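B-129 (Sulfolobus virus 1, PDB 2WBT) carries two C2H2-type zinc fingers, is essential for virus function and probably acts by binding DNA. Local coordinates at residues Arg41-Arg44 / Ala45-Thr49. Numbering follows the deposited sequence.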
ATOM      1  N   ARG A  41     -15.154  -2.630   3.185  1.00 28.76           N
ATOM      2  CA  ARG A  41     -14.346  -2.741   4.402  1.00 28.52           C
ATOM      3  C   ARG A  41     -12.879  -2.400   4.126  1.00 28.25           C
ATOM      4  O   ARG A  41     -12.252  -1.667   4.892  1.00 28.23           O
ATOM      5  CB  ARG A  41     -14.444  -4.150   4.995  1.00 28.54           C
ATOM      6  CG  ARG A  41     -13.916  -4.234   6.424  1.00 28.64           C
ATOM      7  CD  ARG A  41     -13.767  -5.667   6.930  1.00 28.77           C
ATOM      8  NE  ARG A  41     -12.772  -6.451   6.195  1.00 28.89           N
ATOM      9  CZ  ARG A  41     -11.452  -6.267   6.245  1.00 29.01           C
ATOM     10  NH1 ARG A  41     -10.918  -5.298   6.986  1.00 29.04           N
ATOM     11  NH2 ARG A  41     -10.649  -7.054   5.535  1.00 29.04           N
ATOM     12  N   LEU A  42     -12.344  -2.945   3.036  1.00 27.91           N
ATOM     13  CA  LEU A  42     -10.965  -2.668   2.612  1.00 27.64           C
ATOM     14  C   LEU A  42     -10.735  -1.190   2.298  1.00 27.39           C
ATOM     15  O   LEU A  42      -9.683  -0.641   2.630  1.00 27.37           O
ATOM     16  CB  LEU A  42     -10.596  -3.509   1.384  1.00 27.63           C
ATOM     17  CG  LEU A  42     -10.462  -5.019   1.600  1.00 27.62           C
ATOM     18  CD1 LEU A  42     -10.427  -5.750   0.264  1.00 27.60           C
ATOM     19  CD2 LEU A  42      -9.223  -5.341   2.421  1.00 27.60           C
ATOM     20  N   ILE A  43     -11.712  -0.554   1.653  1.00 27.09           N
ATOM     21  CA  ILE A  43     -11.621   0.871   1.320  1.00 26.86           C
ATOM     22  C   ILE A  43     -11.544   1.717   2.590  1.00 26.65           C
ATOM     23  O   ILE A  43     -10.782   2.682   2.659  1.00 26.63           O
ATOM     24  CB  ILE A  43     -12.817   1.337   0.456  1.00 26.86           C
ATOM     25  CG1 ILE A  43     -12.743   0.711  -0.937  1.00 26.85           C
ATOM     26  CG2 ILE A  43     -12.833   2.855   0.325  1.00 26.86           C
ATOM     27  CD1 ILE A  43     -13.964   0.976  -1.792  1.00 26.84           C
ATOM     28  N   ARG A  44     -12.333   1.340   3.590  1.00 26.40           N
ATOM     29  CA  ARG A  44     -12.318   2.001   4.894  1.00 26.21           C
ATOM     30  C   ARG A  44     -10.984   1.785   5.609  1.00 26.04           C
ATOM     31  O   ARG A  44     -10.416   2.722   6.170  1.00 26.03           O
ATOM     32  CB  ARG A  44     -13.460   1.467   5.754  1.00 26.20           C
ATOM     33  CG  ARG A  44     -13.800   2.311   6.974  1.00 26.19           C
ATOM     34  CD  ARG A  44     -14.620   1.525   7.997  1.00 26.19           C
ATOM     35  NE  ARG A  44     -15.550   0.571   7.388  1.00 26.19           N
ATOM     36  CZ  ARG A  44     -16.480  -0.115   8.047  1.00 26.19           C
ATOM     37  NH1 ARG A  44     -16.639   0.035   9.359  1.00 26.19           N
ATOM     38  NH2 ARG A  44     -17.263  -0.958   7.383  1.00 26.19           N
ATOM     39  N   ALA A  45     -10.493   0.548   5.579  1.00 25.85           N
ATOM     40  CA  ALA A  45      -9.221   0.185   6.217  1.00 25.70           C
ATOM     41  C   ALA A  45      -8.042   0.976   5.648  1.00 25.57           C
ATOM     42  O   ALA A  45      -7.161   1.409   6.394  1.00 25.55           O
ATOM     43  CB  ALA A  45      -8.968  -1.310   6.077  1.00 25.69           C
ATOM     44  N   ILE A  46      -8.030   1.150   4.328  1.00 25.42           N
ATOM     45  CA  ILE A  46      -7.008   1.959   3.656  1.00 25.31           C
ATOM     46  C   ILE A  46      -7.108   3.420   4.081  1.00 25.22           C
ATOM     47  O   ILE A  46      -6.103   4.040   4.433  1.00 25.21           O
ATOM     48  CB  ILE A  46      -7.130   1.881   2.116  1.00 25.30           C
ATOM     49  CG1 ILE A  46      -6.709   0.500   1.616  1.00 25.29           C
ATOM     50  CG2 ILE A  46      -6.248   2.932   1.452  1.00 25.30           C
ATOM     51  CD1 ILE A  46      -7.015   0.265   0.152  1.00 25.28           C
ATOM     52  N   VAL A  47      -8.324   3.961   4.046  1.00 25.13           N
ATOM     53  CA  VAL A  47      -8.569   5.349   4.444  1.00 25.06           C
ATOM     54  C   VAL A  47      -8.158   5.585   5.899  1.00 25.03           C
ATOM     55  O   VAL A  47      -7.574   6.620   6.219  1.00 25.02           O
ATOM     56  CB  VAL A  47     -10.050   5.747   4.245  1.00 25.06           C
ATOM     57  CG1 VAL A  47     -10.325   7.128   4.827  1.00 25.05           C
ATOM     58  CG2 VAL A  47     -10.412   5.712   2.769  1.00 25.05           C
ATOM     59  N   LYS A  48      -8.449   4.618   6.768  1.00 25.00           N
ATOM     60  CA  LYS A  48      -8.037   4.689   8.173  1.00 24.99           C
ATOM     61  C   LYS A  48      -6.512   4.704   8.309  1.00 25.02           C
ATOM     62  O   LYS A  48      -5.964   5.485   9.087  1.00 25.02           O
ATOM     63  CB  LYS A  48      -8.623   3.522   8.973  1.00 24.97           C
ATOM     64  CG  LYS A  48     -10.103   3.670   9.291  1.00 24.93           C
ATOM     65  CD  LYS A  48     -10.573   2.602  10.267  1.00 24.89           C
ATOM     66  CE  LYS A  48     -12.042   2.772  10.620  1.00 24.88           C
ATOM     67  NZ  LYS A  48     -12.388   2.101  11.904  1.00 24.87           N
ATOM     68  N   THR A  49      -5.840   3.837   7.555  1.00 25.08           N
ATOM     69  CA  THR A  49      -4.375   3.798   7.527  1.00 25.13           C
ATOM     70  C   THR A  49      -3.789   5.113   7.017  1.00 25.21           C
ATOM     71  O   THR A  49      -2.812   5.620   7.572  1.00 25.22           O
ATOM     72  CB  THR A  49      -3.854   2.653   6.635  1.00 25.13           C
ATOM     73  OG1 THR A  49      -4.433   1.411   7.053  1.00 25.12           O
ATOM     74  CG2 THR A  49      -2.334   2.553   6.716  1.00 25.12           C
TER
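The flat carbonyl groups of Arg41, Leu42, Ile43 and Arg44 each receive the backbone N-H four residues on, Lys48 N reaching Arg44 O at 2.8 Å. Ala45 O takes two donors: Thr49 N and Thr49 OG1 reach it from opposite sides of its carbonyl plane, the hydroxyl tilted 28° out of it and donating at 2.8 Å from Thr49 OG1 to Ala45 O. Thr49 chi1 of -54° turns OG1 back down the helix to make this second bond. The side chains continue the i to i+4 pattern. Lys48 runs beside Arg44, both pointing the same way, and the touch is between methylenes, Arg44 CD to Lys48 CE at 3.9 Å; Lys48 CB and CG also lie against Arg44 O. Beyond these carbons the chains diverge, and Arg44 NH1 stays 5.4 Å from Lys48 NZ. Val47 CG2, anti to its own carbonyl carbon, lies against Ile43 O and comes within 4.5 Å of Ile43 CG2. Ile46 CG1 packs similarly against Leu42 O. The guanidinium of Arg41 is engaged by Glu38 in a salt bridge one turn earlier. The buried Ile43, Ile46 and Val47 face the second subunit, where Val47 meets its own counterpart; Lys48 also makes a long, weak ion pair with Glu28 of that subunit. The contact is thus two consecutive turns of one amphipathic alpha-helix at the dimer interface, away from the zinc sites. Backbone bonds satisfy the carbonyls, and the hydroxyl of Thr49 spends its proton on Ala45 O as a second donor. On a partly exposed side the Arg44 and Lys48 methylenes lie alongside one another while their like charges remain apart, which probably limits their mutual repulsion.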